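Local coordinates for cytochrome C-type biogenesis protein ccmF (Thermus thermophilus, PDB 6ZMQ), which binds heme within the membrane and works as the heme lyase of cytochrome c maturation, probably also taking part in heme transport, at residues H358-E363 and W428-G433; L444-G449 and F469-A474. All blocks are in the same frame, centred on the assembly; numbering follows the deposited sequence.

Contact 1 (H358-E363 and W428-G433); sequences HPLSRE and WRRARG
Trp428 lies under the bent chain of Arg362, with Glu363 at its rim. Arg362 CD sits over one face of the indole, 3.6 Å from the centroid of the six-membered ring. Beyond CD the chain turns at chi3, bringing CZ over the five-membered ring, 4.4 Å from its centroid, as a cation-pi contact. The guanidinium is not stacked flat: its plane stands 71° from the ring. Its NH2 is bonded to Pro424 O. Glu363 OE1 comes to the indole edge, in the ring plane, 3.3 Å from CE3, and with its syn lone pair accepts the Arg429 N-H in a nearly straight bond (N to OE1 2.6 Å); OE2 belongs to a salt bridge with Arg284. With an alanine here instead of the indole, the Arg362 chain would probably lose its aromatic support and a gap open beside Glu363.

The contact joins a type I turn, His358 to Ser361, leading into helix 362-384, to the loop that follows helix 402-422. Ser361 is the N-cap residue, but its OG makes no capping bond; it bonds weakly to His358 O and lies so close to Arg430 N that the hydrogen bond there is doubtful in detail. The Arg430 side chain leaves with CG anti to the backbone N (chi1 -173°) and bends at chi3, which carries its guanidinium back to the turn. There NH2 gives a weak bond to Leu360 O, 2.7 Å away, while NE holds weakly to Arg432 O at 2.9 Å. On the exposed margin, His358 CB meets Arg429 NE at 3.6 Å.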
loop_
_atom_site.group_PDB
_atom_site.type_symbol
_atom_site.label_atom_id
_atom_site.label_comp_id
_atom_site.label_asym_id
_atom_site.label_seq_id
_atom_site.Cartn_x
_atom_site.Cartn_y
_atom_site.Cartn_z
ATOM N N HIS A 358 -30.733 -15.061 -6.813
ATOM C CA HIS A 358 -29.310 -14.708 -6.752
ATOM C C HIS A 358 -28.566 -13.913 -7.889
ATOM O O HIS A 358 -27.680 -13.142 -7.529
ATOM C CB HIS A 358 -28.508 -16.001 -6.478
ATOM C CG HIS A 358 -28.120 -16.762 -7.709
ATOM N ND1 HIS A 358 -29.048 -17.287 -8.581
ATOM C CD2 HIS A 358 -26.904 -17.080 -8.216
ATOM C CE1 HIS A 358 -28.422 -17.892 -9.575
ATOM N NE2 HIS A 358 -27.121 -17.782 -9.376
ATOM N N PRO A 359 -28.873 -14.062 -9.201
ATOM C CA PRO A 359 -27.826 -13.724 -10.189
ATOM C C PRO A 359 -27.608 -12.235 -10.433
ATOM O O PRO A 359 -26.475 -11.832 -10.724
ATOM C CB PRO A 359 -28.305 -14.434 -11.460
ATOM C CG PRO A 359 -29.762 -14.402 -11.367
ATOM C CD PRO A 359 -30.133 -14.395 -9.910
ATOM N N LEU A 360 -28.642 -11.400 -10.319
ATOM C CA LEU A 360 -28.549 -10.013 -10.755
ATOM C C LEU A 360 -28.647 -9.077 -9.560
ATOM O O LEU A 360 -29.105 -7.935 -9.679
ATOM C CB LEU A 360 -29.640 -9.694 -11.779
ATOM C CG LEU A 360 -29.375 -8.548 -12.756
ATOM C CD1 LEU A 360 -28.666 -9.100 -13.985
ATOM C CD2 LEU A 360 -30.651 -7.819 -13.147
ATOM N N SER A 361 -28.205 -9.557 -8.407
ATOM C CA SER A 361 -28.475 -8.922 -7.131
ATOM C C SER A 361 -27.305 -8.027 -6.730
ATOM O O SER A 361 -26.353 -7.839 -7.492
ATOM C CB SER A 361 -28.754 -10.008 -6.103
ATOM O OG SER A 361 -29.829 -10.812 -6.551
ATOM N N ARG A 362 -27.361 -7.478 -5.512
ATOM C CA ARG A 362 -26.212 -6.752 -4.976
ATOM C C ARG A 362 -25.066 -7.719 -4.669
ATOM O O ARG A 362 -23.892 -7.371 -4.829
ATOM C CB ARG A 362 -26.639 -5.944 -3.740
ATOM C CG ARG A 362 -25.522 -5.124 -3.084
ATOM C CD ARG A 362 -25.901 -4.492 -1.741
ATOM N NE ARG A 362 -26.906 -3.437 -1.835
ATOM C CZ ARG A 362 -27.590 -2.978 -0.793
ATOM N NH1 ARG A 362 -27.368 -3.474 0.417
ATOM N NH2 ARG A 362 -28.485 -2.015 -0.955
ATOM N N GLU A 363 -25.396 -8.960 -4.280
ATOM C CA GLU A 363 -24.392 -10.016 -4.126
ATOM C C GLU A 363 -23.742 -10.380 -5.454
ATOM O O GLU A 363 -22.530 -10.618 -5.513
ATOM C CB GLU A 363 -25.026 -11.272 -3.528
ATOM C CG GLU A 363 -25.564 -11.119 -2.139
ATOM C CD GLU A 363 -27.080 -11.217 -2.113
ATOM O OE1 GLU A 363 -27.726 -10.400 -2.805
ATOM O OE2 GLU A 363 -27.624 -12.081 -1.395
ATOM N N TRP A 428 -30.871 -7.084 -2.132
ATOM C CA TRP A 428 -30.230 -8.360 -1.840
ATOM C C TRP A 428 -31.047 -9.531 -2.395
ATOM O O TRP A 428 -32.280 -9.538 -2.290
ATOM C CB TRP A 428 -30.077 -8.539 -0.331
ATOM C CG TRP A 428 -29.124 -7.621 0.428
ATOM C CD1 TRP A 428 -29.466 -6.720 1.396
ATOM C CD2 TRP A 428 -27.688 -7.585 0.348
ATOM N NE1 TRP A 428 -28.341 -6.102 1.893
ATOM C CE2 TRP A 428 -27.238 -6.615 1.268
ATOM C CE3 TRP A 428 -26.748 -8.256 -0.427
ATOM C CZ2 TRP A 428 -25.885 -6.309 1.433
ATOM C CZ3 TRP A 428 -25.399 -7.953 -0.259
ATOM C CH2 TRP A 428 -24.983 -6.993 0.665
ATOM N N ARG A 429 -30.324 -10.518 -2.958
ATOM C CA ARG A 429 -30.781 -11.803 -3.548
ATOM C C ARG A 429 -32.085 -11.711 -4.349
ATOM O O ARG A 429 -33.102 -12.323 -4.017
ATOM C CB ARG A 429 -30.874 -12.941 -2.522
ATOM C CG ARG A 429 -30.541 -14.279 -3.231
ATOM C CD ARG A 429 -29.857 -15.378 -2.431
ATOM N NE ARG A 429 -29.902 -16.618 -3.211
ATOM C CZ ARG A 429 -29.612 -17.833 -2.753
ATOM N NH1 ARG A 429 -29.258 -18.007 -1.489
ATOM N NH2 ARG A 429 -29.684 -18.879 -3.567
ATOM N N ARG A 430 -32.034 -10.935 -5.423
ATOM C CA ARG A 430 -33.166 -10.789 -6.328
ATOM C C ARG A 430 -33.045 -11.766 -7.499
ATOM O O ARG A 430 -31.941 -12.085 -7.950
ATOM C CB ARG A 430 -33.215 -9.354 -6.841
ATOM C CG ARG A 430 -34.420 -8.946 -7.663
ATOM C CD ARG A 430 -34.317 -7.500 -8.129
ATOM N NE ARG A 430 -33.460 -7.387 -9.313
ATOM C CZ ARG A 430 -32.158 -7.093 -9.306
ATOM N NH1 ARG A 430 -31.519 -6.821 -8.177
ATOM N NH2 ARG A 430 -31.491 -7.044 -10.449
ATOM N N ALA A 431 -34.199 -12.243 -7.987
ATOM C CA ALA A 431 -34.237 -13.131 -9.150
ATOM C C ALA A 431 -33.776 -12.423 -10.422
ATOM O O ALA A 431 -32.829 -12.863 -11.083
ATOM C CB ALA A 431 -35.648 -13.697 -9.332
ATOM N N ARG A 432 -34.436 -11.323 -10.787
ATOM C CA ARG A 432 -34.078 -10.631 -12.019
ATOM C C ARG A 432 -34.416 -9.152 -11.901
ATOM O O ARG A 432 -35.290 -8.757 -11.125
ATOM C CB ARG A 432 -34.795 -11.210 -13.243
ATOM C CG ARG A 432 -33.922 -11.247 -14.492
ATOM C CD ARG A 432 -34.757 -11.436 -15.736
ATOM N NE ARG A 432 -35.785 -10.404 -15.797
ATOM C CZ ARG A 432 -36.555 -10.167 -16.853
ATOM N NH1 ARG A 432 -36.425 -10.896 -17.950
ATOM N NH2 ARG A 432 -37.456 -9.196 -16.806
ATOM N N GLY A 433 -33.717 -8.343 -12.695
ATOM C CA GLY A 433 -33.951 -6.915 -12.760
ATOM C C GLY A 433 -35.177 -6.536 -13.561
ATOM O O GLY A 433 -35.064 -6.022 -14.678
#

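Contact 2 (L444-G449 and F469-A474); sequences LALALG and FLYNAA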
loop_
_atom_site.group_PDB
_atom_site.type_symbol
_atom_site.label_atom_id
_atom_site.label_comp_id
_atom_site.label_asym_id
_atom_site.label_seq_id
_atom_site.Cartn_x
_atom_site.Cartn_y
_atom_site.Cartn_z
ATOM N N LEU A 444 -28.594 7.775 -18.263
ATOM C CA LEU A 444 -28.820 9.132 -18.749
ATOM C C LEU A 444 -27.653 10.026 -18.390
ATOM O O LEU A 444 -27.070 10.671 -19.277
ATOM C CB LEU A 444 -30.123 9.694 -18.181
ATOM C CG LEU A 444 -30.433 11.143 -18.561
ATOM C CD1 LEU A 444 -31.788 11.244 -19.241
ATOM C CD2 LEU A 444 -30.394 12.054 -17.331
ATOM N N ALA A 445 -27.223 9.949 -17.115
ATOM C CA ALA A 445 -26.051 10.686 -16.658
ATOM C C ALA A 445 -24.814 10.228 -17.404
ATOM O O ALA A 445 -24.062 11.069 -17.929
ATOM C CB ALA A 445 -25.869 10.503 -15.154
ATOM N N LEU A 446 -24.709 8.897 -17.597
ATOM C CA LEU A 446 -23.624 8.279 -18.349
ATOM C C LEU A 446 -23.619 8.810 -19.771
ATOM O O LEU A 446 -22.612 9.402 -20.202
ATOM C CB LEU A 446 -23.800 6.752 -18.347
ATOM C CG LEU A 446 -22.643 5.738 -18.305
ATOM C CD1 LEU A 446 -23.192 4.293 -18.272
ATOM C CD2 LEU A 446 -21.628 5.893 -19.419
ATOM N N ALA A 447 -24.814 8.824 -20.397
ATOM C CA ALA A 447 -24.933 9.245 -21.788
ATOM C C ALA A 447 -24.631 10.723 -21.921
ATOM O O ALA A 447 -23.880 11.109 -22.837
ATOM C CB ALA A 447 -26.321 8.921 -22.334
ATOM N N LEU A 448 -25.046 11.507 -20.892
ATOM C CA LEU A 448 -24.821 12.952 -20.867
ATOM C C LEU A 448 -23.345 13.256 -20.928
ATOM O O LEU A 448 -22.907 13.917 -21.885
ATOM C CB LEU A 448 -25.414 13.587 -19.604
ATOM C CG LEU A 448 -24.843 14.977 -19.225
ATOM C CD1 LEU A 448 -25.210 16.134 -20.179
ATOM C CD2 LEU A 448 -25.090 15.366 -17.768
ATOM N N GLY A 449 -22.575 12.541 -20.086
ATOM C CA GLY A 449 -21.163 12.830 -19.930
ATOM C C GLY A 449 -20.399 12.568 -21.203
ATOM O O GLY A 449 -19.616 13.425 -21.635
ATOM N N PHE A 469 -17.700 9.053 -14.531
ATOM C CA PHE A 469 -17.698 9.837 -13.296
ATOM C C PHE A 469 -19.048 10.503 -13.039
ATOM O O PHE A 469 -19.480 10.606 -11.884
ATOM C CB PHE A 469 -16.597 10.890 -13.343
ATOM C CG PHE A 469 -16.635 11.864 -12.194
ATOM C CD1 PHE A 469 -16.244 11.448 -10.921
ATOM C CD2 PHE A 469 -17.061 13.185 -12.384
ATOM C CE1 PHE A 469 -16.270 12.314 -9.846
ATOM C CE2 PHE A 469 -17.102 14.083 -11.323
ATOM C CZ PHE A 469 -16.701 13.649 -10.038
ATOM N N LEU A 470 -19.708 10.996 -14.096
ATOM C CA LEU A 470 -21.018 11.628 -13.926
ATOM C C LEU A 470 -22.077 10.605 -13.535
ATOM O O LEU A 470 -22.915 10.869 -12.662
ATOM C CB LEU A 470 -21.417 12.368 -15.203
ATOM C CG LEU A 470 -20.960 13.828 -15.216
ATOM C CD1 LEU A 470 -20.753 14.357 -16.617
ATOM C CD2 LEU A 470 -21.971 14.694 -14.464
ATOM N N TYR A 471 -22.017 9.420 -14.148
ATOM C CA TYR A 471 -22.819 8.269 -13.744
ATOM C C TYR A 471 -22.551 7.877 -12.290
ATOM O O TYR A 471 -23.479 7.522 -11.549
ATOM C CB TYR A 471 -22.489 7.113 -14.695
ATOM C CG TYR A 471 -22.675 5.731 -14.122
ATOM C CD1 TYR A 471 -23.945 5.195 -13.984
ATOM C CD2 TYR A 471 -21.585 4.968 -13.704
ATOM C CE1 TYR A 471 -24.133 3.941 -13.454
ATOM C CE2 TYR A 471 -21.766 3.724 -13.154
ATOM C CZ TYR A 471 -23.043 3.209 -13.042
ATOM O OH TYR A 471 -23.232 1.956 -12.517
ATOM N N ASN A 472 -21.284 7.954 -11.861
ATOM C CA ASN A 472 -20.914 7.549 -10.507
ATOM C C ASN A 472 -21.418 8.542 -9.466
ATOM O O ASN A 472 -21.931 8.132 -8.418
ATOM C CB ASN A 472 -19.399 7.392 -10.402
ATOM C CG ASN A 472 -18.932 5.958 -10.617
ATOM O OD1 ASN A 472 -19.573 5.018 -10.166
ATOM N ND2 ASN A 472 -17.795 5.794 -11.285
ATOM N N ALA A 473 -21.269 9.845 -9.730
ATOM C CA ALA A 473 -21.815 10.862 -8.829
ATOM C C ALA A 473 -23.339 10.817 -8.789
ATOM O O ALA A 473 -23.945 11.082 -7.733
ATOM C CB ALA A 473 -21.338 12.253 -9.247
ATOM N N ALA A 474 -23.963 10.448 -9.918
ATOM C CA ALA A 474 -25.401 10.193 -9.952
ATOM C C ALA A 474 -25.789 9.035 -9.033
ATOM O O ALA A 474 -26.792 9.115 -8.315
ATOM C CB ALA A 474 -25.844 9.910 -11.386
#
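The backbone N of Gly449 is held by Ala445 O at 3.0 Å and, weakly, by Leu446 O, and all three residues touch the segment 469-474. Ala445 and Gly449, one helical turn apart, put two small residues on the same face of helix 439-454, and the segment axes approach to 7.5 Å at 151°. The two helices follow each other along the chain, predicted membrane spans packed as an antiparallel hairpin. Leu470 sets CD1 3.7 Å from Gly449 CA, against the bare backbone of the glycine. Ala445 CB meets Ala474 CB at 3.8 Å and lies 3.9 Å from Leu470 O. Alongside, Leu446 CG touches Tyr471 CB, the two side chains pointing the same way. Tyr471 has CG anti to its backbone N (chi1 153°), which leads the ring away from 444-449, though the side chain still touches Leu442 earlier on the same helix; its hydroxyl bonds Leu418 O, and Leu446 also packs on Leu418, so both side chains reach helix 402-422. No hydrogen bond crosses between the two segments: their polar backbone is satisfied largely within each helix, and the contact itself rests on van der Waals packing of small and branched apolar groups.

The contacts follow one another along the chain, contact 1 closing before contact 2 opens; their centres are 23 Å apart and their nearest atoms about 11 Å. The loop containing 428-433 runs on toward helix 439-454, one partner of contact 2, while helix 402-422, just before that loop, also packs against contact 2. Both contacts approach the bound heme: the Arg362 side chain is about 4 Å from it and about 9 Å from that of the axial ligand His276, whereas the Tyr471 side chain is about 9 Å from the heme and about 10 Å from that of the other axial residue, His510. Contact 2 also lies near lipid: the Leu446 side chain is about 6 Å from a bound phosphatidylethanolamine.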